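Local coordinates for thymidylate synthase 1 (Bacillus subtilis, PDB 1B02), which catalyses the reductive methylation of dUMP to dTMP, with 5,10-methylenetetrahydrofolate as both methyl donor and reductant, at residues T67-L72 with N192-N197; V55-T60 with E241-W246; P160-T165 with V178-N183. All coordinates share one frame; numbering follows the deposited sequence.

Overall arrangement
The three contacts run from an outer loop to the nucleotide pocket. Interaction 2, about 16 Å from the centre of the chain, encloses the others along the sequence, with interaction 1 nested inside it and interaction 3 inside interaction 1. Interaction 1 packs helix 65-77 against helix 188-207; its centre lies 13 Å from those of the other two, whose centres are 22 Å apart and whose nearest atoms are about 10 Å apart. F194 meets V55 and I57, while N192 and Y196 meet V162 of the mixed sheet, so helix 188-207 joins the hairpin of the pocket to the outer loop. A probable hydrogen bond between N192 OD1 and N183 ND2 links interactions 1 and 3, which both touch the nucleotide.

Interaction 1: residues T67-L72 with N192-N197; sequences TAIKEL and NVFQYN. With UFP (5-fluoro-2'-deoxyuridine-5'-monophosphate), chain B.
Q195 reaches across from helix 188-207 and gives its amide NE2 to two acceptors on helix 65-77. The bond from Q195 NE2 to E71 OE1 (2.9 Å) is fairly straight but meets the carboxylate on its anti side, out of plane. The other runs to the backbone O of A68 at 3.2 Å from NE2; that oxygen also accepts from L72 N. Both acceptors lie close to the Q195 amide plane. CG of Q195 stands between backbone N and carbonyl carbon (chi1 66°), and the extended chain beyond it spans the gap between helices crossing at -59°. Alongside this polar link, A68 CB sits at the edge of the F194 ring, and I69 CG1 packs 3.9 Å from F194 CE2. Further out, W94 bonds the second carboxylate oxygen of E71. Q195 OE1 in turn takes a bond from N192 ND2 (2.9 Å). With an alanine here, E71 OE1 and N192 ND2 would probably lose their shared partner, A68 O its second donor, and N192 would be freer to turn. Held by Q195, N192 accepts from UFP N3 at OD1 (2.7 Å) and donates to UFP O4 through ND2, a pattern that reads uracil rather than cytosine.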
# COMPACT_ATOMS: atom_id res chain seq x y z
N THR A 67 3.64 11.17 -2.30
CA THR A 67 3.84 10.76 -0.91
C THR A 67 3.75 9.24 -0.79
O THR A 67 4.51 8.62 -0.05
CB THR A 67 2.77 11.39 0.01
OG1 THR A 67 2.78 12.81 -0.16
CG2 THR A 67 3.05 11.06 1.46
N ALA A 68 2.80 8.65 -1.52
CA ALA A 68 2.61 7.21 -1.51
C ALA A 68 3.88 6.50 -1.95
O ALA A 68 4.35 5.56 -1.30
CB ALA A 68 1.45 6.83 -2.42
N ILE A 69 4.46 6.95 -3.07
CA ILE A 69 5.68 6.35 -3.59
C ILE A 69 6.85 6.57 -2.63
O ILE A 69 7.70 5.69 -2.46
CB ILE A 69 6.05 6.95 -4.96
CG1 ILE A 69 4.99 6.57 -5.99
CG2 ILE A 69 7.41 6.42 -5.40
CD1 ILE A 69 5.21 7.21 -7.34
N LYS A 70 6.89 7.73 -1.99
CA LYS A 70 7.96 8.03 -1.05
C LYS A 70 7.92 7.05 0.12
O LYS A 70 8.95 6.57 0.58
CB LYS A 70 7.82 9.46 -0.53
CG LYS A 70 8.04 10.53 -1.59
CD LYS A 70 8.65 11.78 -0.99
CE LYS A 70 8.36 13.00 -1.85
NZ LYS A 70 8.57 14.27 -1.10
N GLU A 71 6.71 6.76 0.60
CA GLU A 71 6.54 5.82 1.71
C GLU A 71 6.99 4.44 1.26
O GLU A 71 7.66 3.72 2.01
CB GLU A 71 5.08 5.78 2.15
CG GLU A 71 4.80 4.76 3.24
CD GLU A 71 3.32 4.56 3.47
OE1 GLU A 71 2.56 4.60 2.49
OE2 GLU A 71 2.92 4.36 4.64
N LEU A 72 6.62 4.07 0.04
CA LEU A 72 6.99 2.77 -0.51
C LEU A 72 8.50 2.61 -0.52
O LEU A 72 9.02 1.59 -0.07
CB LEU A 72 6.46 2.64 -1.95
CG LEU A 72 6.86 1.36 -2.68
CD1 LEU A 72 6.10 0.17 -2.10
CD2 LEU A 72 6.56 1.50 -4.17
N ASN A 192 -2.44 2.56 -0.56
CA ASN A 192 -2.01 1.17 -0.70
C ASN A 192 -2.13 0.58 -2.10
O ASN A 192 -1.16 0.06 -2.64
CB ASN A 192 -2.79 0.28 0.28
CG ASN A 192 -2.59 0.68 1.73
OD1 ASN A 192 -3.51 0.59 2.54
ND2 ASN A 192 -1.38 1.12 2.06
N VAL A 193 -3.32 0.67 -2.68
CA VAL A 193 -3.57 0.12 -4.01
C VAL A 193 -2.61 0.68 -5.06
O VAL A 193 -2.13 -0.05 -5.92
CB VAL A 193 -5.02 0.40 -4.45
CG1 VAL A 193 -5.23 -0.03 -5.90
CG2 VAL A 193 -5.98 -0.33 -3.54
N PHE A 194 -2.35 1.98 -4.99
CA PHE A 194 -1.46 2.62 -5.95
C PHE A 194 0.01 2.31 -5.71
O PHE A 194 0.71 1.84 -6.60
CB PHE A 194 -1.69 4.14 -5.93
CG PHE A 194 -0.75 4.91 -6.82
CD1 PHE A 194 -0.95 4.95 -8.19
CD2 PHE A 194 0.36 5.56 -6.28
CE1 PHE A 194 -0.07 5.64 -9.02
CE2 PHE A 194 1.25 6.25 -7.11
CZ PHE A 194 1.03 6.28 -8.48
N GLN A 195 0.48 2.57 -4.49
CA GLN A 195 1.88 2.35 -4.16
C GLN A 195 2.38 0.93 -4.44
O GLN A 195 3.55 0.74 -4.76
CB GLN A 195 2.15 2.69 -2.70
CG GLN A 195 1.44 1.80 -1.70
CD GLN A 195 1.67 2.23 -0.26
OE1 GLN A 195 1.11 1.65 0.67
NE2 GLN A 195 2.49 3.25 -0.08
N TYR A 196 1.50 -0.06 -4.33
CA TYR A 196 1.92 -1.43 -4.57
C TYR A 196 1.92 -1.80 -6.05
O TYR A 196 2.65 -2.70 -6.46
CB TYR A 196 1.07 -2.40 -3.75
CG TYR A 196 1.72 -2.65 -2.41
CD1 TYR A 196 2.77 -3.55 -2.29
CD2 TYR A 196 1.37 -1.89 -1.29
CE1 TYR A 196 3.47 -3.70 -1.09
CE2 TYR A 196 2.06 -2.03 -0.09
CZ TYR A 196 3.11 -2.93 0.00
OH TYR A 196 3.82 -3.04 1.18
N ASN A 197 1.11 -1.11 -6.84
CA ASN A 197 1.08 -1.37 -8.26
C ASN A 197 2.37 -0.78 -8.81
O ASN A 197 2.91 -1.24 -9.82
CB ASN A 197 -0.12 -0.70 -8.91
CG ASN A 197 -0.14 -0.87 -10.42
OD1 ASN A 197 0.10 0.08 -11.17
ND2 ASN A 197 -0.42 -2.08 -10.88
N1 UFP B . -4.25 1.04 7.50
C2 UFP B . -4.44 0.94 6.11
N3 UFP B . -3.33 0.83 5.21
C4 UFP B . -1.94 0.96 5.57
C5 UFP B . -1.53 1.49 7.08
C6 UFP B . -2.73 0.85 8.06
O2 UFP B . -5.52 1.21 5.55
O4 UFP B . -1.02 0.54 4.84
F5 UFP B . -0.31 1.16 7.48
C1' UFP B . -5.35 1.31 8.49
C2' UFP B . -6.37 0.22 8.71
C3' UFP B . -6.83 0.64 10.10
C4' UFP B . -5.65 1.24 10.80
O3' UFP B . -7.87 1.60 9.97
O4' UFP B . -4.81 1.74 9.76
C5' UFP B . -4.74 0.40 11.73
O5' UFP B . -5.55 0.02 12.89
P UFP B . -5.70 -1.50 13.25
O1P UFP B . -4.36 -1.99 13.62
O2P UFP B . -6.41 -2.17 12.18
O3P UFP B . -6.74 -1.36 14.44

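Interaction 2: residues V55-T60 with E241-W246; sequences VPILTT and EAPELW
V55 meets P243 and L245 chiefly through one methyl, CG2. This methyl lies anti to the carbonyl carbon while CG1 takes the place anti to the backbone N (chi1 174°), and this rotation divides the isopropyl group between two neighbours. V55 CG2 comes within 3.5 Å of P243 O and 3.7 Å of L245 CB; CG1 turns instead to the ring of F194, on helix 188-207. The V55 and L245 side chains cross at about a right angle, and the valine methyl touches L245 at CB rather than at its branched end. That leucine also packs on R201 of the same helix.

Two residues on, I57 repeats the theme with a different branch. CG1 is anti to the backbone N (chi1 -176°), which places CG2 between N and the carbonyl carbon, where I57 CG2 presses on the proline ring of P243, 3.5 Å from its CD. Again the two groups meet nearly at right angles, methyl against ring carbons.

In the fold, 55-60 belongs to the loop between strand 40-50 and helix 65-77. The partner segment 241-246 leads into strand 244-247, which pairs antiparallel with strand 262-265 in a small two-stranded sheet. From that second strand L264 touches both I57 and P243, and Y267 beyond it does the same.

No direct hydrogen bond joins the two segments. One water spans them instead, donating to P243 O at 2.8 Å and accepting a weak bond from V55 N. Near it, the methyl CB of A242 faces V55 O at 3.9 Å.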
# COMPACT_ATOMS: atom_id res chain seq x y z
N VAL A 55 -3.41 2.60 -14.76
CA VAL A 55 -2.69 2.81 -13.51
C VAL A 55 -3.77 2.95 -12.44
O VAL A 55 -4.64 3.83 -12.53
CB VAL A 55 -1.84 4.10 -13.56
CG1 VAL A 55 -1.23 4.37 -12.20
CG2 VAL A 55 -0.75 3.95 -14.61
N PRO A 56 -3.75 2.08 -11.42
CA PRO A 56 -4.75 2.14 -10.35
C PRO A 56 -4.63 3.35 -9.43
O PRO A 56 -3.87 3.33 -8.46
CB PRO A 56 -4.56 0.82 -9.61
CG PRO A 56 -3.14 0.47 -9.85
CD PRO A 56 -2.78 0.99 -11.21
N ILE A 57 -5.37 4.41 -9.74
CA ILE A 57 -5.36 5.61 -8.92
C ILE A 57 -6.74 6.27 -9.01
O ILE A 57 -7.37 6.26 -10.06
CB ILE A 57 -4.28 6.61 -9.39
CG1 ILE A 57 -4.24 7.82 -8.45
CG2 ILE A 57 -4.56 7.05 -10.82
CD1 ILE A 57 -2.84 8.32 -8.15
N LEU A 58 -7.20 6.83 -7.89
CA LEU A 58 -8.50 7.48 -7.84
C LEU A 58 -8.49 8.83 -8.54
O LEU A 58 -7.50 9.56 -8.49
CB LEU A 58 -8.93 7.67 -6.38
CG LEU A 58 -9.27 6.43 -5.56
CD1 LEU A 58 -9.94 6.86 -4.27
CD2 LEU A 58 -10.19 5.50 -6.34
N THR A 59 -9.59 9.15 -9.21
CA THR A 59 -9.70 10.43 -9.91
C THR A 59 -10.84 11.28 -9.34
O THR A 59 -11.02 12.43 -9.74
CB THR A 59 -9.94 10.22 -11.43
OG1 THR A 59 -11.26 9.72 -11.65
CG2 THR A 59 -8.93 9.23 -11.99
N THR A 60 -11.60 10.71 -8.41
CA THR A 60 -12.71 11.42 -7.79
C THR A 60 -12.22 12.37 -6.70
O THR A 60 -12.98 13.15 -6.14
CB THR A 60 -13.71 10.43 -7.15
OG1 THR A 60 -12.99 9.45 -6.38
CG2 THR A 60 -14.52 9.73 -8.22
N GLU A 241 -10.22 9.78 -17.26
CA GLU A 241 -9.41 8.67 -17.75
C GLU A 241 -8.19 8.55 -16.85
O GLU A 241 -7.65 9.56 -16.39
CB GLU A 241 -8.97 8.93 -19.19
CG GLU A 241 -10.10 9.00 -20.19
CD GLU A 241 -9.86 10.04 -21.27
OE1 GLU A 241 -8.75 10.04 -21.84
OE2 GLU A 241 -10.77 10.85 -21.53
N ALA A 242 -7.77 7.32 -16.60
CA ALA A 242 -6.61 7.08 -15.75
C ALA A 242 -5.38 7.71 -16.37
O ALA A 242 -5.24 7.77 -17.59
CB ALA A 242 -6.40 5.58 -15.57
N PRO A 243 -4.46 8.21 -15.53
CA PRO A 243 -3.24 8.83 -16.06
C PRO A 243 -2.21 7.78 -16.45
O PRO A 243 -2.40 6.59 -16.19
CB PRO A 243 -2.75 9.69 -14.89
CG PRO A 243 -3.22 8.95 -13.68
CD PRO A 243 -4.50 8.24 -14.06
N GLU A 244 -1.13 8.22 -17.08
CA GLU A 244 -0.07 7.30 -17.49
C GLU A 244 1.08 7.47 -16.52
O GLU A 244 1.37 8.58 -16.08
CB GLU A 244 0.39 7.63 -18.91
CG GLU A 244 -0.61 7.25 -19.99
CD GLU A 244 0.07 6.86 -21.29
OE1 GLU A 244 1.32 6.85 -21.34
OE2 GLU A 244 -0.66 6.56 -22.27
N LEU A 245 1.72 6.37 -16.17
CA LEU A 245 2.84 6.41 -15.23
C LEU A 245 4.16 6.24 -15.96
O LEU A 245 4.41 5.20 -16.57
CB LEU A 245 2.69 5.30 -14.18
CG LEU A 245 3.34 5.44 -12.80
CD1 LEU A 245 4.14 4.18 -12.52
CD2 LEU A 245 4.24 6.66 -12.73
N TRP A 246 4.99 7.27 -15.91
CA TRP A 246 6.29 7.21 -16.56
C TRP A 246 7.34 6.81 -15.53
O TRP A 246 7.47 7.45 -14.49
CB TRP A 246 6.66 8.56 -17.18
CG TRP A 246 8.07 8.60 -17.73
CD1 TRP A 246 8.47 8.27 -19.00
CD2 TRP A 246 9.27 8.97 -17.02
NE1 TRP A 246 9.84 8.40 -19.11
CE2 TRP A 246 10.35 8.83 -17.92
CE3 TRP A 246 9.53 9.40 -15.71
CZ2 TRP A 246 11.68 9.10 -17.55
CZ3 TRP A 246 10.85 9.67 -15.34
CH2 TRP A 246 11.90 9.52 -16.26
O HOH W 1 -3.04 4.12 -17.24

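Interaction 3: residues P160-T165 with V178-N183; sequences PCVYET and VRARSN. With UFP (5-fluoro-2'-deoxyuridine-5'-monophosphate), chain B.
P160-T165 and V178-N183 face each other across an antiparallel hairpin, the axes of strands 162-165 and 178-180 lying 4.9 Å apart with directions 158° from one another. E164 and R179 form a hydrogen-bonded pair through R179 N and E164 O (3.1 Å), and T165 and V178 follow as a non-hydrogen-bonded pair whose methyls T165 CG2 and V178 CG1 touch. Toward the active site the chain turns a corner at R181 and S182, where R181 N donates to C161 O (2.8 Å).

On the E164 and R179 face, R179 stretches out beside Y163, and R179 NH1 donates to Y163 OH (2.6 Å); the hydroxyl lies near the guanidinium plane, which stands 80° from the ring. E164 CG lies over one face of the ring, offset toward its rim. On the side of the sheet that carries T165 and V178, V162 CG2 packs against A180 CB and also approaches UFP O4.

R181 places its CG between backbone N and carbonyl carbon (chi1 59°) and then extends past the main chain of P160 and C161. C161 CA lies over one face of its guanidinium; P160 O takes only a weak bond from NE, whereas NH2 makes a hydrogen bond to T159 O. The UFP phosphate lies at the guanidinium edge, near its plane: R181 NH1 donates to O2P and NH2 to O1P, each at 3.0 Å. S182 OG adds a bond to UFP O2P (2.7 Å). Meanwhile C161 SG is covalently joined to UFP C6 (1.7 Å). In the homodimer, R141 and R142 of the partner subunit probably complete the phosphate site.

The hairpin thus holds the nucleotide at both ends, through hydrogen bonds from R181 and S182 that probably offset the phosphate charge, and through a thioether, the adduct expected when the nucleophilic cysteine attacks C6.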
# COMPACT_ATOMS: atom_id res chain seq x y z
N PRO A 160 1.67 -4.11 10.83
CA PRO A 160 1.39 -3.81 9.42
C PRO A 160 -0.03 -4.07 8.94
O PRO A 160 -0.63 -5.08 9.29
CB PRO A 160 2.42 -4.64 8.66
CG PRO A 160 2.85 -5.70 9.62
CD PRO A 160 2.79 -5.06 10.96
N CYS A 161 -0.55 -3.15 8.14
CA CYS A 161 -1.90 -3.30 7.59
C CYS A 161 -1.78 -4.13 6.32
O CYS A 161 -2.52 -5.11 6.15
CB CYS A 161 -2.49 -1.93 7.28
SG CYS A 161 -2.37 -0.72 8.65
N VAL A 162 -0.88 -3.72 5.44
CA VAL A 162 -0.60 -4.46 4.21
C VAL A 162 0.70 -5.16 4.59
O VAL A 162 1.78 -4.60 4.49
CB VAL A 162 -0.35 -3.51 3.02
CG1 VAL A 162 -0.14 -4.31 1.74
CG2 VAL A 162 -1.53 -2.56 2.86
N TYR A 163 0.56 -6.40 5.05
CA TYR A 163 1.68 -7.19 5.55
C TYR A 163 2.30 -8.24 4.64
O TYR A 163 3.37 -8.76 4.95
CB TYR A 163 1.25 -7.88 6.84
CG TYR A 163 0.14 -8.89 6.61
CD1 TYR A 163 -1.18 -8.48 6.42
CD2 TYR A 163 0.42 -10.26 6.53
CE1 TYR A 163 -2.19 -9.40 6.15
CE2 TYR A 163 -0.59 -11.19 6.26
CZ TYR A 163 -1.89 -10.75 6.07
OH TYR A 163 -2.88 -11.66 5.79
N GLU A 164 1.65 -8.56 3.52
CA GLU A 164 2.20 -9.59 2.65
C GLU A 164 1.94 -9.40 1.16
O GLU A 164 1.01 -8.70 0.76
CB GLU A 164 1.64 -10.96 3.07
CG GLU A 164 0.16 -11.13 2.72
CD GLU A 164 -0.38 -12.51 3.04
OE1 GLU A 164 0.43 -13.44 3.23
OE2 GLU A 164 -1.62 -12.67 3.09
N THR A 165 2.78 -10.04 0.36
CA THR A 165 2.66 -10.01 -1.10
C THR A 165 3.15 -11.35 -1.63
O THR A 165 4.03 -11.98 -1.03
CB THR A 165 3.52 -8.91 -1.77
OG1 THR A 165 4.87 -9.37 -1.89
CG2 THR A 165 3.51 -7.63 -0.95
N VAL A 178 -1.40 -8.86 -3.28
CA VAL A 178 -1.06 -8.33 -1.96
C VAL A 178 -2.28 -8.41 -1.06
O VAL A 178 -3.41 -8.44 -1.55
CB VAL A 178 -0.56 -6.86 -2.03
CG1 VAL A 178 0.70 -6.78 -2.87
CG2 VAL A 178 -1.63 -5.98 -2.63
N ARG A 179 -2.06 -8.44 0.24
CA ARG A 179 -3.18 -8.52 1.16
C ARG A 179 -3.06 -7.55 2.33
O ARG A 179 -1.98 -7.37 2.90
CB ARG A 179 -3.33 -9.95 1.68
CG ARG A 179 -4.40 -10.10 2.76
CD ARG A 179 -4.88 -11.54 2.88
NE ARG A 179 -6.22 -11.60 3.45
CZ ARG A 179 -6.49 -11.49 4.75
NH1 ARG A 179 -5.50 -11.31 5.62
NH2 ARG A 179 -7.74 -11.55 5.17
N ALA A 180 -4.19 -6.94 2.66
CA ALA A 180 -4.27 -6.01 3.78
C ALA A 180 -5.20 -6.66 4.81
O ALA A 180 -6.33 -7.03 4.49
CB ALA A 180 -4.85 -4.68 3.32
N ARG A 181 -4.71 -6.82 6.03
CA ARG A 181 -5.52 -7.41 7.09
C ARG A 181 -6.57 -6.41 7.55
O ARG A 181 -7.68 -6.78 7.95
CB ARG A 181 -4.63 -7.80 8.28
CG ARG A 181 -3.87 -6.64 8.87
CD ARG A 181 -3.62 -6.82 10.36
NE ARG A 181 -2.86 -5.70 10.90
CZ ARG A 181 -3.40 -4.61 11.43
NH1 ARG A 181 -4.72 -4.49 11.49
NH2 ARG A 181 -2.63 -3.63 11.88
N SER A 182 -6.20 -5.13 7.49
CA SER A 182 -7.06 -4.02 7.89
C SER A 182 -6.87 -2.88 6.90
O SER A 182 -5.74 -2.49 6.61
CB SER A 182 -6.67 -3.56 9.30
OG SER A 182 -7.61 -2.65 9.82
N ASN A 183 -7.97 -2.33 6.39
CA ASN A 183 -7.87 -1.24 5.43
C ASN A 183 -8.80 -0.06 5.68
O ASN A 183 -10.03 -0.22 5.69
CB ASN A 183 -8.11 -1.76 4.01
CG ASN A 183 -7.03 -1.33 3.02
OD1 ASN A 183 -7.26 -1.28 1.82
ND2 ASN A 183 -5.85 -1.02 3.54
N1 UFP B . -4.25 1.04 7.50
C2 UFP B . -4.44 0.94 6.11
N3 UFP B . -3.33 0.83 5.21
C4 UFP B . -1.94 0.96 5.57
C5 UFP B . -1.53 1.49 7.08
C6 UFP B . -2.73 0.85 8.06
O2 UFP B . -5.52 1.21 5.55
O4 UFP B . -1.02 0.54 4.84
F5 UFP B . -0.31 1.16 7.48
C1' UFP B . -5.35 1.31 8.49
C2' UFP B . -6.37 0.22 8.71
C3' UFP B . -6.83 0.64 10.10
C4' UFP B . -5.65 1.24 10.80
O3' UFP B . -7.87 1.60 9.97
O4' UFP B . -4.81 1.74 9.76
C5' UFP B . -4.74 0.40 11.73
O5' UFP B . -5.55 0.02 12.89
P UFP B . -5.70 -1.50 13.25
O1P UFP B . -4.36 -1.99 13.62
O2P UFP B . -6.41 -2.17 12.18
O3P UFP B . -6.74 -1.36 14.44